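Local coordinates for secreted effector protein SopD (Salmonella typhimurium, PDB 5CPC) that acts inside the host cell as a secreted virulence effector, cooperating with SopB in membrane fission and macropinosome formation during invasion and contributing to replication in macrophages, at residues Ala31-Gly35 with Gly36-Val40; Gln121-Ile124 with Lys125-Leu128; Thr171-Lys174 with Glu175-Asn179; Met189-Pro192 with Ala193-Pro196; Gly269-Lys272 with Lys273-Asp277. All blocks are in the same frame, centred on the assembly; numbering follows the deposited sequence.

Contact 1 of 5, residues Ala31-Gly35 with Gly36-Val40; sequences AIHMG and GWDKV
His33 and Asp38 meet just where the chain turns into helix 37-40. His33 ND1 donates to Asp38 OD2 at 2.7 Å, with an N-H...O angle of 158°. The oxygen is approached on its syn side, although ND1 stands well out of the carboxylate plane; seen from the histidine, the acceptor lies close to the ring plane, at the edge. Ring and carboxylate are only 19° from parallel. With its CG turned back beside its own backbone N, Asp38 presents the carboxylate to the preceding loop. Over one face of the imidazole sits the carbonyl oxygen of Ala31, offset toward the rim.

The backbone supplies the second bond of the turn: Trp37 N reaches Met34 O at 3.0 Å, the donor standing above the carbonyl plane. Gly36, the N-cap residue, has positive phi like Gly35, and its carbonyl oxygen takes two helix amides, Lys39 N at 3.1 Å and Val40 N at 3.0 Å.

On the apolar side Trp37 CD1 lies 4.0 Å from Ile32 CB, while Ile32 O comes to the edge of the indole in its plane, 3.5 Å from the same CD1. Ile32 and Trp37 both pack on Leu53 of helix 49-60, and Trp37 also reaches Leu56. Ile32 and Met34 touch Trp160, and the turn thereby joins helix 49-60 to the end of helix 141-160.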
loop_
_atom_site.group_PDB
_atom_site.type_symbol
_atom_site.label_atom_id
_atom_site.label_comp_id
_atom_site.label_asym_id
_atom_site.label_seq_id
_atom_site.Cartn_x
_atom_site.Cartn_y
_atom_site.Cartn_z
ATOM N N ALA A 31 21.015 4.843 8.802
ATOM C CA ALA A 31 21.205 5.934 9.777
ATOM C C ALA A 31 19.965 6.757 10.195
ATOM O O ALA A 31 19.319 7.423 9.372
ATOM C CB ALA A 31 22.352 6.883 9.317
ATOM N N ILE A 32 19.661 6.733 11.493
ATOM C CA ILE A 32 18.635 7.587 12.013
ATOM C C ILE A 32 19.292 8.889 12.487
ATOM O O ILE A 32 20.358 8.871 13.090
ATOM C CB ILE A 32 17.943 6.918 13.139
ATOM C CG1 ILE A 32 17.153 5.718 12.573
ATOM C CG2 ILE A 32 17.113 7.965 13.916
ATOM C CD1 ILE A 32 16.418 4.916 13.623
ATOM N N HIS A 33 18.645 10.013 12.215
ATOM C CA HIS A 33 19.226 11.316 12.463
ATOM C C HIS A 33 18.381 12.179 13.377
ATOM O O HIS A 33 18.846 13.219 13.832
ATOM C CB HIS A 33 19.366 12.091 11.127
ATOM C CG HIS A 33 20.152 11.383 10.057
ATOM N ND1 HIS A 33 21.505 11.125 10.167
ATOM C CD2 HIS A 33 19.779 10.932 8.827
ATOM C CE1 HIS A 33 21.927 10.527 9.057
ATOM N NE2 HIS A 33 20.899 10.398 8.230
ATOM N N MET A 34 17.122 11.792 13.605
ATOM C CA MET A 34 16.221 12.667 14.330
ATOM C C MET A 34 16.719 12.923 15.767
ATOM O O MET A 34 17.477 12.126 16.342
ATOM C CB MET A 34 14.877 12.029 14.386
ATOM C CG MET A 34 14.950 10.768 15.232
ATOM S SD MET A 34 13.415 9.859 15.191
ATOM C CE MET A 34 12.257 11.168 15.456
ATOM N N GLY A 35 16.294 14.019 16.362
ATOM C CA GLY A 35 16.747 14.341 17.752
ATOM C C GLY A 35 18.282 14.446 17.963
ATOM O O GLY A 35 18.762 14.166 19.067
ATOM N N GLY A 36 19.042 14.821 16.922
ATOM C CA GLY A 36 20.538 14.800 16.938
ATOM C C GLY A 36 21.122 13.392 17.221
ATOM O O GLY A 36 22.210 13.262 17.782
ATOM N N TRP A 37 20.395 12.327 16.850
ATOM C CA TRP A 37 20.809 10.916 17.161
ATOM C C TRP A 37 22.250 10.554 16.692
ATOM O O TRP A 37 22.973 9.813 17.401
ATOM C CB TRP A 37 19.783 9.891 16.630
ATOM C CG TRP A 37 20.053 8.484 17.068
ATOM C CD1 TRP A 37 20.337 7.398 16.255
ATOM C CD2 TRP A 37 20.097 7.997 18.414
ATOM N NE1 TRP A 37 20.534 6.290 17.022
ATOM C CE2 TRP A 37 20.373 6.605 18.340
ATOM C CE3 TRP A 37 19.896 8.598 19.686
ATOM C CZ2 TRP A 37 20.487 5.795 19.476
ATOM C CZ3 TRP A 37 20.001 7.793 20.812
ATOM C CH2 TRP A 37 20.319 6.401 20.706
ATOM N N ASP A 38 22.680 11.119 15.560
ATOM C CA ASP A 38 24.061 10.986 15.093
ATOM C C ASP A 38 25.137 11.109 16.154
ATOM O O ASP A 38 26.134 10.415 16.082
ATOM C CB ASP A 38 24.372 12.049 14.016
ATOM C CG ASP A 38 23.108 12.475 13.249
ATOM O OD1 ASP A 38 22.093 12.967 13.964
ATOM O OD2 ASP A 38 23.159 12.289 11.977
ATOM N N LYS A 39 24.990 12.031 17.101
ATOM C CA LYS A 39 25.986 12.170 18.113
ATOM C C LYS A 39 25.412 11.774 19.453
ATOM O O LYS A 39 26.146 11.357 20.317
ATOM C CB LYS A 39 26.482 13.614 18.200
ATOM C CG LYS A 39 27.237 14.151 16.992
ATOM C CD LYS A 39 27.573 15.645 17.309
ATOM C CE LYS A 39 28.872 15.867 18.213
ATOM N NZ LYS A 39 28.886 16.989 19.207
ATOM N N VAL A 40 24.107 11.948 19.637
ATOM C CA VAL A 40 23.455 11.588 20.891
ATOM C C VAL A 40 23.591 10.108 21.228
ATOM O O VAL A 40 23.683 9.750 22.381
ATOM C CB VAL A 40 21.948 12.044 20.899
ATOM C CG1 VAL A 40 21.195 11.467 22.065
ATOM C CG2 VAL A 40 21.904 13.599 20.979
#

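Contact 2 of 5, residues Gln121-Ile124 with Lys125-Leu128; sequences QSNI and KDIL
Asn123 and Asp126 lie side by side at a strand-to-helix junction, where strand 117-123, an outer strand of the three-stranded antiparallel sheet, runs straight into the short helix 124-127. Asn123 occupies the N-cap position, but its side chain makes no capping bond.

Among the polar side chains, Asn123 ND2 donates to Asp126 OD2 at 3.0 Å. The bond is bent, with an N-H...O angle of 139°, and the amide comes from above the carboxylate plane, the two planes being 59° apart. Both side chains place CG anti to their own carbonyl carbon, which lets them point the same way. Lys125, extended along Ile130 and Ile136, bonds through NZ to Asp132 O, and Ser122 OG is bound to Asp77 OD1 of helix 76-90.

The backbone bonds make the helical turn. Ile127 N binds Asn123 O at 3.0 Å, nearly straight at 165°, whereas Asp126 N makes a weak bond to that same oxygen at 3.3 Å. Leu128 N follows with Ile124 O.

Apolar contacts complete the junction. Ile124, Ile127 and Leu128 all pack on Phe147 of helix 141-160, and Ile124 and Ile127 also touch Phe110 of strand 109-114. Within the turn itself Ser122 CB meets Ile127 CD1 at 4.1 Å, and Ile124 CG1 lies alongside Leu128 CD1 at the same 4.1 Å.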
loop_
_atom_site.group_PDB
_atom_site.type_symbol
_atom_site.label_atom_id
_atom_site.label_comp_id
_atom_site.label_asym_id
_atom_site.label_seq_id
_atom_site.Cartn_x
_atom_site.Cartn_y
_atom_site.Cartn_z
ATOM N N GLN A 121 -6.857 -0.686 19.792
ATOM C CA GLN A 121 -7.568 -0.842 18.518
ATOM C C GLN A 121 -7.369 0.375 17.635
ATOM O O GLN A 121 -7.009 1.450 18.141
ATOM C CB GLN A 121 -9.040 -0.958 18.757
ATOM C CG GLN A 121 -9.397 -1.755 19.995
ATOM C CD GLN A 121 -10.866 -2.095 20.048
ATOM O OE1 GLN A 121 -11.342 -2.630 21.030
ATOM N NE2 GLN A 121 -11.585 -1.802 18.971
ATOM N N SER A 122 -7.622 0.228 16.333
ATOM C CA SER A 122 -7.712 1.401 15.472
ATOM C C SER A 122 -8.766 1.277 14.395
ATOM O O SER A 122 -8.862 0.219 13.754
ATOM C CB SER A 122 -6.336 1.708 14.903
ATOM O OG SER A 122 -5.500 2.190 15.959
ATOM N N ASN A 123 -9.592 2.325 14.251
ATOM C CA ASN A 123 -10.556 2.422 13.156
ATOM C C ASN A 123 -9.704 2.517 11.904
ATOM O O ASN A 123 -8.656 3.211 11.881
ATOM C CB ASN A 123 -11.396 3.719 13.151
ATOM C CG ASN A 123 -12.322 3.839 14.299
ATOM O OD1 ASN A 123 -12.864 2.851 14.815
ATOM N ND2 ASN A 123 -12.525 5.075 14.737
ATOM N N ILE A 124 -10.168 1.852 10.861
ATOM C CA ILE A 124 -9.492 1.879 9.560
ATOM C C ILE A 124 -9.641 3.249 8.871
ATOM O O ILE A 124 -8.771 3.688 8.133
ATOM C CB ILE A 124 -10.015 0.726 8.640
ATOM C CG1 ILE A 124 -9.349 0.802 7.259
ATOM C CG2 ILE A 124 -11.560 0.755 8.570
ATOM C CD1 ILE A 124 -8.976 -0.531 6.653
ATOM N N LYS A 125 -10.753 3.916 9.103
ATOM C CA LYS A 125 -10.908 5.266 8.613
ATOM C C LYS A 125 -9.957 6.270 9.275
ATOM O O LYS A 125 -9.573 7.228 8.630
ATOM C CB LYS A 125 -12.339 5.700 8.757
ATOM C CG LYS A 125 -13.252 4.758 7.985
ATOM C CD LYS A 125 -14.715 5.166 8.121
ATOM C CE LYS A 125 -15.617 4.022 7.705
ATOM N NZ LYS A 125 -16.981 4.551 7.637
ATOM N N ASP A 126 -9.585 6.040 10.537
ATOM C CA ASP A 126 -8.566 6.842 11.200
ATOM C C ASP A 126 -7.167 6.512 10.694
ATOM O O ASP A 126 -6.406 7.430 10.435
ATOM C CB ASP A 126 -8.645 6.729 12.742
ATOM C CG ASP A 126 -9.943 7.327 13.321
ATOM O OD1 ASP A 126 -10.633 8.060 12.592
ATOM O OD2 ASP A 126 -10.265 7.057 14.509
ATOM N N ILE A 127 -6.846 5.228 10.501
ATOM C CA ILE A 127 -5.576 4.809 9.884
ATOM C C ILE A 127 -5.405 5.414 8.502
ATOM O O ILE A 127 -4.320 5.840 8.148
ATOM C CB ILE A 127 -5.479 3.276 9.696
ATOM C CG1 ILE A 127 -4.940 2.606 10.929
ATOM C CG2 ILE A 127 -4.514 2.925 8.522
ATOM C CD1 ILE A 127 -5.255 1.142 11.019
ATOM N N LEU A 128 -6.478 5.418 7.711
ATOM C CA LEU A 128 -6.428 5.957 6.360
ATOM C C LEU A 128 -6.509 7.489 6.279
ATOM O O LEU A 128 -6.359 8.061 5.190
ATOM C CB LEU A 128 -7.535 5.338 5.456
ATOM C CG LEU A 128 -7.402 3.833 5.138
ATOM C CD1 LEU A 128 -8.512 3.392 4.216
ATOM C CD2 LEU A 128 -6.010 3.509 4.562
#

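Contact 3 of 5, residues Thr171-Lys174 with Glu175-Asn179; sequences TLRK and EVTGN
From Leu172 to Gly178 the backbone follows alpha-helical i-to-i+4 bonding, with Val176 N bound to Leu172 O at 3.1 Å, Thr177 N to Arg173 O and Gly178 N to Lys174 O, before the chain leaves helix 169-177. Leu172 O also takes a weak bond from Glu175 N. The exit is tight: Asn179 N turns back to Val176 O at 3.0 Å, three residues behind it, and Asn179 in its turn is the N-cap of the next helix.

Among the side chains, Leu172 CD1 meets Val176 CG2 at 4.2 Å, one turn on, with the two chains set obliquely to each other. Val176 CG2, beside its own backbone N, is held over the preceding turn, 3.4 Å from Leu172 O. Arg173 and Thr177 form the next such pair. Here the aliphatic part of the arginine does the touching, its CG 3.9 Å from Thr177 CG2, and the chain then bends at chi3 on its way to the guanidinium. Thr177 OG1 sits between its backbone N and carbonyl carbon (chi1 62°), over the helix backbone and 3.0 Å from Arg173 O; it is hydrogen-bonded to Thr317 O, at the C-terminus of the chain. Glu175 CG lies 3.7 Å from Thr171 O, and beyond it the chain bends at chi2.

The buried side of the turn faces helix 141-160, Leu172 resting on Met158 and Val176 on Ile154. Helix 163-167 covers a further part, with Leu165 against Leu172 and Leu164 against Thr171 and Glu175.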
loop_
_atom_site.group_PDB
_atom_site.type_symbol
_atom_site.label_atom_id
_atom_site.label_comp_id
_atom_site.label_asym_id
_atom_site.label_seq_id
_atom_site.Cartn_x
_atom_site.Cartn_y
_atom_site.Cartn_z
ATOM N N THR A 171 8.346 12.574 -1.137
ATOM C CA THR A 171 9.625 12.041 -0.593
ATOM C C THR A 171 9.403 10.916 0.395
ATOM O O THR A 171 10.097 9.913 0.329
ATOM C CB THR A 171 10.540 13.109 0.036
ATOM O OG1 THR A 171 10.824 14.120 -0.936
ATOM C CG2 THR A 171 11.855 12.489 0.471
ATOM N N LEU A 172 8.427 11.074 1.292
ATOM C CA LEU A 172 7.927 9.937 2.113
ATOM C C LEU A 172 7.494 8.755 1.238
ATOM O O LEU A 172 7.945 7.629 1.428
ATOM C CB LEU A 172 6.708 10.391 2.935
ATOM C CG LEU A 172 6.066 9.293 3.790
ATOM C CD1 LEU A 172 7.110 8.516 4.554
ATOM C CD2 LEU A 172 5.024 9.881 4.714
ATOM N N ARG A 173 6.589 9.022 0.295
ATOM C CA ARG A 173 5.991 7.982 -0.546
ATOM C C ARG A 173 7.004 7.162 -1.379
ATOM O O ARG A 173 6.892 5.932 -1.451
ATOM C CB ARG A 173 4.909 8.636 -1.407
ATOM C CG ARG A 173 4.299 7.793 -2.560
ATOM C CD ARG A 173 3.086 8.553 -3.129
ATOM N NE ARG A 173 2.077 8.820 -2.082
ATOM C CZ ARG A 173 1.419 9.967 -1.970
ATOM N NH1 ARG A 173 1.666 10.977 -2.784
ATOM N NH2 ARG A 173 0.530 10.128 -1.018
ATOM N N LYS A 174 8.002 7.853 -1.967
ATOM C CA LYS A 174 9.102 7.235 -2.712
ATOM C C LYS A 174 9.734 6.162 -1.879
ATOM O O LYS A 174 10.072 5.084 -2.375
ATOM C CB LYS A 174 10.212 8.243 -3.005
ATOM C CG LYS A 174 10.129 9.017 -4.292
ATOM C CD LYS A 174 11.465 9.869 -4.542
ATOM C CE LYS A 174 12.765 8.992 -4.477
ATOM N NZ LYS A 174 13.745 9.271 -5.581
ATOM N N GLU A 175 9.918 6.475 -0.591
ATOM C CA GLU A 175 10.598 5.554 0.297
ATOM C C GLU A 175 9.718 4.402 0.586
ATOM O O GLU A 175 10.187 3.270 0.804
ATOM C CB GLU A 175 11.015 6.239 1.629
ATOM C CG GLU A 175 12.261 7.125 1.458
ATOM C CD GLU A 175 13.440 6.348 0.911
ATOM O OE1 GLU A 175 13.954 5.438 1.581
ATOM O OE2 GLU A 175 13.863 6.652 -0.199
ATOM N N VAL A 176 8.440 4.675 0.660
ATOM C CA VAL A 176 7.498 3.563 0.895
ATOM C C VAL A 176 7.389 2.744 -0.414
ATOM O O VAL A 176 7.654 1.536 -0.420
ATOM C CB VAL A 176 6.131 4.098 1.304
ATOM C CG1 VAL A 176 5.097 2.927 1.430
ATOM C CG2 VAL A 176 6.240 4.957 2.589
ATOM N N THR A 177 7.000 3.424 -1.510
ATOM C CA THR A 177 6.736 2.725 -2.817
ATOM C C THR A 177 8.016 2.063 -3.372
ATOM O O THR A 177 7.973 0.944 -3.915
ATOM C CB THR A 177 5.937 3.596 -3.881
ATOM O OG1 THR A 177 6.672 4.771 -4.259
ATOM C CG2 THR A 177 4.577 4.010 -3.363
ATOM N N GLY A 178 9.168 2.690 -3.108
ATOM C CA GLY A 178 10.481 2.138 -3.498
ATOM C C GLY A 178 10.986 0.975 -2.658
ATOM O O GLY A 178 11.932 0.292 -3.040
ATOM N N ASN A 179 10.361 0.766 -1.501
ATOM C CA ASN A 179 10.783 -0.241 -0.530
ATOM C C ASN A 179 10.746 -1.707 -1.001
ATOM O O ASN A 179 9.698 -2.265 -1.302
ATOM C CB ASN A 179 9.942 -0.084 0.748
ATOM C CG ASN A 179 10.405 -0.976 1.847
ATOM O OD1 ASN A 179 11.226 -0.568 2.694
ATOM N ND2 ASN A 179 9.907 -2.182 1.876
#

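Contact 4 of 5, residues Met189-Pro192 with Ala193-Pro196; sequences MMRP and AEAP
Arg191 and Glu194 are the two ends of a type I beta turn that carries the chain away from helix 180-190. The turn is closed by Glu194 N bonding to Arg191 O at 2.9 Å, the donor standing above the carbonyl plane.

Its tightly packed part is the pair of buried side chains. They run side by side in the same direction, touching at Arg191 CB and Glu194 CB, 3.9 Å apart, and again where the arginine's CD and NH1 meet the carboxylate. Both are extended: Glu194 has CG anti to its backbone N (chi1 170°), while Arg191 holds CG beside its own N. At the far end they form a salt bridge, with OE2 met on its syn side and the guanidinium and carboxylate planes 64° apart. Further bonds fix both charged groups: Arg191 NE reaches Ile232 O and NH1 also reaches Asn313 O, while Glu194 OE1 binds Tyr234 OH and Ser302 OG. The turn is thus tied both to strand 232-237 and to the C-terminal part of the chain. Such a buried pair probably remains ionised.

The corner of the turn is the looser, solvent side. Pro192 and Ala193 are exposed there, with Pro192 touching Gln235. A water lies 3.0 Å from Pro192 O and within reach of Glu194 O. Back at the buried end, Arg191 NH1 stands 3.0 Å from Glu194 OE2, and the same oxygen lies 3.4 Å from Arg191 CD.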
loop_
_atom_site.group_PDB
_atom_site.type_symbol
_atom_site.label_atom_id
_atom_site.label_comp_id
_atom_site.label_asym_id
_atom_site.label_seq_id
_atom_site.Cartn_x
_atom_site.Cartn_y
_atom_site.Cartn_z
ATOM N N MET A 189 1.573 -11.001 -4.280
ATOM C CA MET A 189 0.133 -11.168 -4.221
ATOM C C MET A 189 -0.534 -10.950 -5.628
ATOM O O MET A 189 -1.384 -11.698 -5.975
ATOM C CB MET A 189 -0.447 -10.145 -3.259
ATOM C CG MET A 189 -1.945 -10.400 -3.021
ATOM S SD MET A 189 -2.779 -9.311 -1.823
ATOM C CE MET A 189 -2.987 -7.950 -2.990
ATOM N N MET A 190 -0.202 -9.856 -6.361
ATOM C CA MET A 190 -1.011 -9.525 -7.585
ATOM C C MET A 190 -0.529 -10.091 -8.878
ATOM O O MET A 190 -1.342 -10.364 -9.738
ATOM C CB MET A 190 -0.981 -8.066 -7.791
ATOM C CG MET A 190 -1.308 -7.504 -6.529
ATOM S SD MET A 190 -2.944 -6.980 -6.435
ATOM C CE MET A 190 -2.163 -5.372 -6.670
ATOM N N ARG A 191 0.798 -10.202 -9.051
ATOM C CA ARG A 191 1.375 -10.746 -10.293
ATOM C C ARG A 191 2.455 -11.716 -9.881
ATOM O O ARG A 191 3.639 -11.408 -10.047
ATOM C CB ARG A 191 1.968 -9.598 -11.155
ATOM C CG ARG A 191 0.944 -8.447 -11.488
ATOM C CD ARG A 191 1.599 -7.400 -12.357
ATOM N NE ARG A 191 0.624 -6.399 -12.757
ATOM C CZ ARG A 191 0.968 -5.263 -13.342
ATOM N NH1 ARG A 191 2.246 -4.984 -13.591
ATOM N NH2 ARG A 191 0.023 -4.412 -13.695
ATOM N N PRO A 192 2.057 -12.873 -9.278
ATOM C CA PRO A 192 3.115 -13.664 -8.596
ATOM C C PRO A 192 4.203 -14.084 -9.592
ATOM O O PRO A 192 5.378 -14.151 -9.203
ATOM C CB PRO A 192 2.363 -14.897 -8.010
ATOM C CG PRO A 192 0.971 -14.873 -8.654
ATOM C CD PRO A 192 0.708 -13.387 -8.975
ATOM N N ALA A 193 3.848 -14.291 -10.866
ATOM C CA ALA A 193 4.862 -14.759 -11.780
ATOM C C ALA A 193 5.665 -13.645 -12.462
ATOM O O ALA A 193 6.550 -13.918 -13.261
ATOM C CB ALA A 193 4.308 -15.829 -12.796
ATOM N N GLU A 194 5.376 -12.392 -12.124
ATOM C CA GLU A 194 6.144 -11.287 -12.713
ATOM C C GLU A 194 7.087 -10.663 -11.658
ATOM O O GLU A 194 6.666 -10.250 -10.577
ATOM C CB GLU A 194 5.180 -10.222 -13.210
ATOM C CG GLU A 194 5.770 -8.885 -13.650
ATOM C CD GLU A 194 4.688 -8.038 -14.355
ATOM O OE1 GLU A 194 3.969 -8.611 -15.259
ATOM O OE2 GLU A 194 4.535 -6.828 -13.976
ATOM N N ALA A 195 8.356 -10.585 -11.975
ATOM C CA ALA A 195 9.298 -9.953 -11.070
ATOM C C ALA A 195 9.063 -8.456 -11.155
ATOM O O ALA A 195 8.805 -7.932 -12.279
ATOM C CB ALA A 195 10.691 -10.299 -11.522
ATOM N N PRO A 196 9.110 -7.754 -9.992
ATOM C CA PRO A 196 8.927 -6.322 -9.860
ATOM C C PRO A 196 9.776 -5.559 -10.847
ATOM O O PRO A 196 9.500 -4.414 -11.159
ATOM C CB PRO A 196 9.486 -6.041 -8.469
ATOM C CG PRO A 196 9.227 -7.254 -7.747
ATOM C CD PRO A 196 9.347 -8.373 -8.666
HETATM O O HOH W 1 6.533 -11.476 -8.370
#

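Contact 5 of 5, residues Gly269-Lys272 with Lys273-Asp277; sequences GFLK and KLNQD
The carboxamide of Asn275 is the flat group that meets the preceding turn, lying against Leu271. Its ND2 is 3.7 Å from Leu271 CG and 4.0 Å from CD2, while OD1 looks toward CD1 of the same leucine; the two side chains pass at a slant. Leu271 has CG anti to its backbone N (chi1 179°), which carries the branched end up to the amide. The carboxamide carbon, Asn275 CG, also sits 3.2 Å from Leu271 O, but ND2 is badly angled for a bond to that oxygen and instead makes a weak one to Val135 O. The other flat group, the Phe270 ring, belongs to an exposed residue whose side chain comes no nearer than 5.2 Å to residues 273-277.

Below the side chains the helix backbone is regular. Leu271 O receives Asn275 N at 2.7 Å, in a nearly straight bond of 169°. Gly269 O takes Lys273 N at 3.2 Å, Phe270 O takes Leu274 N, and Lys272 O takes Gln276 N. Leu274 CG, beside its own backbone N, lies 3.3 Å from Phe270 O.

Leu271 packs on Ile130, and Leu274 on Pro248, Ser251 and Tyr252 of helix 248-256. Asp277 is salt-bridged to Lys231. The arrangement is that of a surface alpha-helix, helix 264-283, buried along one side, where polar Asn275 and Asp277 are enclosed as well as Leu271, while Phe270, Lys272, Lys273 and Gln276 stay exposed.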
loop_
_atom_site.group_PDB
_atom_site.type_symbol
_atom_site.label_atom_id
_atom_site.label_comp_id
_atom_site.label_asym_id
_atom_site.label_seq_id
_atom_site.Cartn_x
_atom_site.Cartn_y
_atom_site.Cartn_z
ATOM N N GLY A 269 -12.066 11.874 -1.484
ATOM C CA GLY A 269 -12.284 12.005 -2.913
ATOM C C GLY A 269 -11.469 10.994 -3.726
ATOM O O GLY A 269 -12.006 10.342 -4.616
ATOM N N PHE A 270 -10.180 10.860 -3.413
ATOM C CA PHE A 270 -9.322 9.930 -4.077
ATOM C C PHE A 270 -9.854 8.494 -3.835
ATOM O O PHE A 270 -9.775 7.641 -4.712
ATOM C CB PHE A 270 -7.901 10.047 -3.518
ATOM C CG PHE A 270 -7.062 11.116 -4.169
ATOM C CD1 PHE A 270 -6.319 12.024 -3.377
ATOM C CD2 PHE A 270 -6.987 11.219 -5.577
ATOM C CE1 PHE A 270 -5.506 13.040 -3.978
ATOM C CE2 PHE A 270 -6.181 12.221 -6.201
ATOM C CZ PHE A 270 -5.433 13.134 -5.384
ATOM N N LEU A 271 -10.399 8.240 -2.648
ATOM C CA LEU A 271 -10.765 6.882 -2.305
ATOM C C LEU A 271 -12.045 6.475 -3.056
ATOM O O LEU A 271 -12.189 5.318 -3.503
ATOM C CB LEU A 271 -10.911 6.671 -0.790
ATOM C CG LEU A 271 -11.317 5.201 -0.538
ATOM C CD1 LEU A 271 -10.223 4.240 -0.991
ATOM C CD2 LEU A 271 -11.790 4.906 0.902
ATOM N N LYS A 272 -12.959 7.433 -3.177
ATOM C CA LYS A 272 -14.238 7.193 -3.819
ATOM C C LYS A 272 -13.996 6.873 -5.296
ATOM O O LYS A 272 -14.640 5.982 -5.842
ATOM C CB LYS A 272 -15.182 8.415 -3.678
ATOM C CG LYS A 272 -16.620 8.162 -4.281
ATOM C CD LYS A 272 -17.678 9.354 -4.082
ATOM C CE LYS A 272 -18.930 8.866 -3.274
ATOM N NZ LYS A 272 -20.265 9.546 -3.535
ATOM N N LYS A 273 -13.067 7.622 -5.914
ATOM C CA LYS A 273 -12.621 7.402 -7.271
ATOM C C LYS A 273 -12.086 5.981 -7.434
ATOM O O LYS A 273 -12.543 5.257 -8.321
ATOM C CB LYS A 273 -11.568 8.444 -7.687
ATOM C CG LYS A 273 -12.044 9.322 -8.817
ATOM C CD LYS A 273 -11.635 10.782 -8.638
ATOM C CE LYS A 273 -12.483 11.676 -9.551
ATOM N NZ LYS A 273 -12.304 13.134 -9.259
ATOM N N LEU A 274 -11.144 5.566 -6.602
ATOM C CA LEU A 274 -10.636 4.209 -6.711
ATOM C C LEU A 274 -11.717 3.162 -6.446
ATOM O O LEU A 274 -11.793 2.115 -7.173
ATOM C CB LEU A 274 -9.442 4.005 -5.803
ATOM C CG LEU A 274 -8.273 4.951 -6.020
ATOM C CD1 LEU A 274 -7.582 4.957 -4.690
ATOM C CD2 LEU A 274 -7.320 4.447 -7.160
ATOM N N ASN A 275 -12.589 3.456 -5.462
ATOM C CA ASN A 275 -13.831 2.698 -5.311
ATOM C C ASN A 275 -14.659 2.504 -6.563
ATOM O O ASN A 275 -15.068 1.363 -6.855
ATOM C CB ASN A 275 -14.702 3.206 -4.160
ATOM C CG ASN A 275 -14.099 2.866 -2.819
ATOM O OD1 ASN A 275 -13.286 1.951 -2.713
ATOM N ND2 ASN A 275 -14.463 3.610 -1.800
ATOM N N GLN A 276 -14.860 3.597 -7.296
ATOM C CA GLN A 276 -15.734 3.610 -8.448
ATOM C C GLN A 276 -15.173 2.712 -9.558
ATOM O O GLN A 276 -15.863 1.838 -10.081
ATOM C CB GLN A 276 -15.928 5.050 -8.927
ATOM C CG GLN A 276 -16.734 5.177 -10.233
ATOM C CD GLN A 276 -18.224 4.821 -10.073
ATOM O OE1 GLN A 276 -18.803 4.955 -8.980
ATOM N NE2 GLN A 276 -18.849 4.376 -11.174
ATOM N N ASP A 277 -13.896 2.893 -9.880
ATOM C CA ASP A 277 -13.222 2.049 -10.846
ATOM C C ASP A 277 -13.266 0.583 -10.465
ATOM O O ASP A 277 -13.521 -0.321 -11.297
ATOM C CB ASP A 277 -11.785 2.435 -10.886
ATOM C CG ASP A 277 -11.522 3.709 -11.681
ATOM O OD1 ASP A 277 -12.350 4.653 -11.672
ATOM O OD2 ASP A 277 -10.421 3.759 -12.293
#

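Overall arrangement
The five contacts follow one another along the chain without touching. Contact 1 is the outlying one, its centre about 28 Å from that of the chain and about 40 Å from the centre of contact 5, which lies on the opposite side. Helix 141-160 ties much of the set together: contacts 1, 2, 3 and 4 all rest side chains on it. Contacts 2 and 5 approach closest, nearest atoms about 5 Å apart, and are bridged by shared neighbours: Tyr252 bonds Leu128 O and packs on Leu274, while Ile130 touches Lys125 and Leu271. Contacts 3 and 4, with centres about 19 Å apart, belong to successive helices, 169-177 and 180-190.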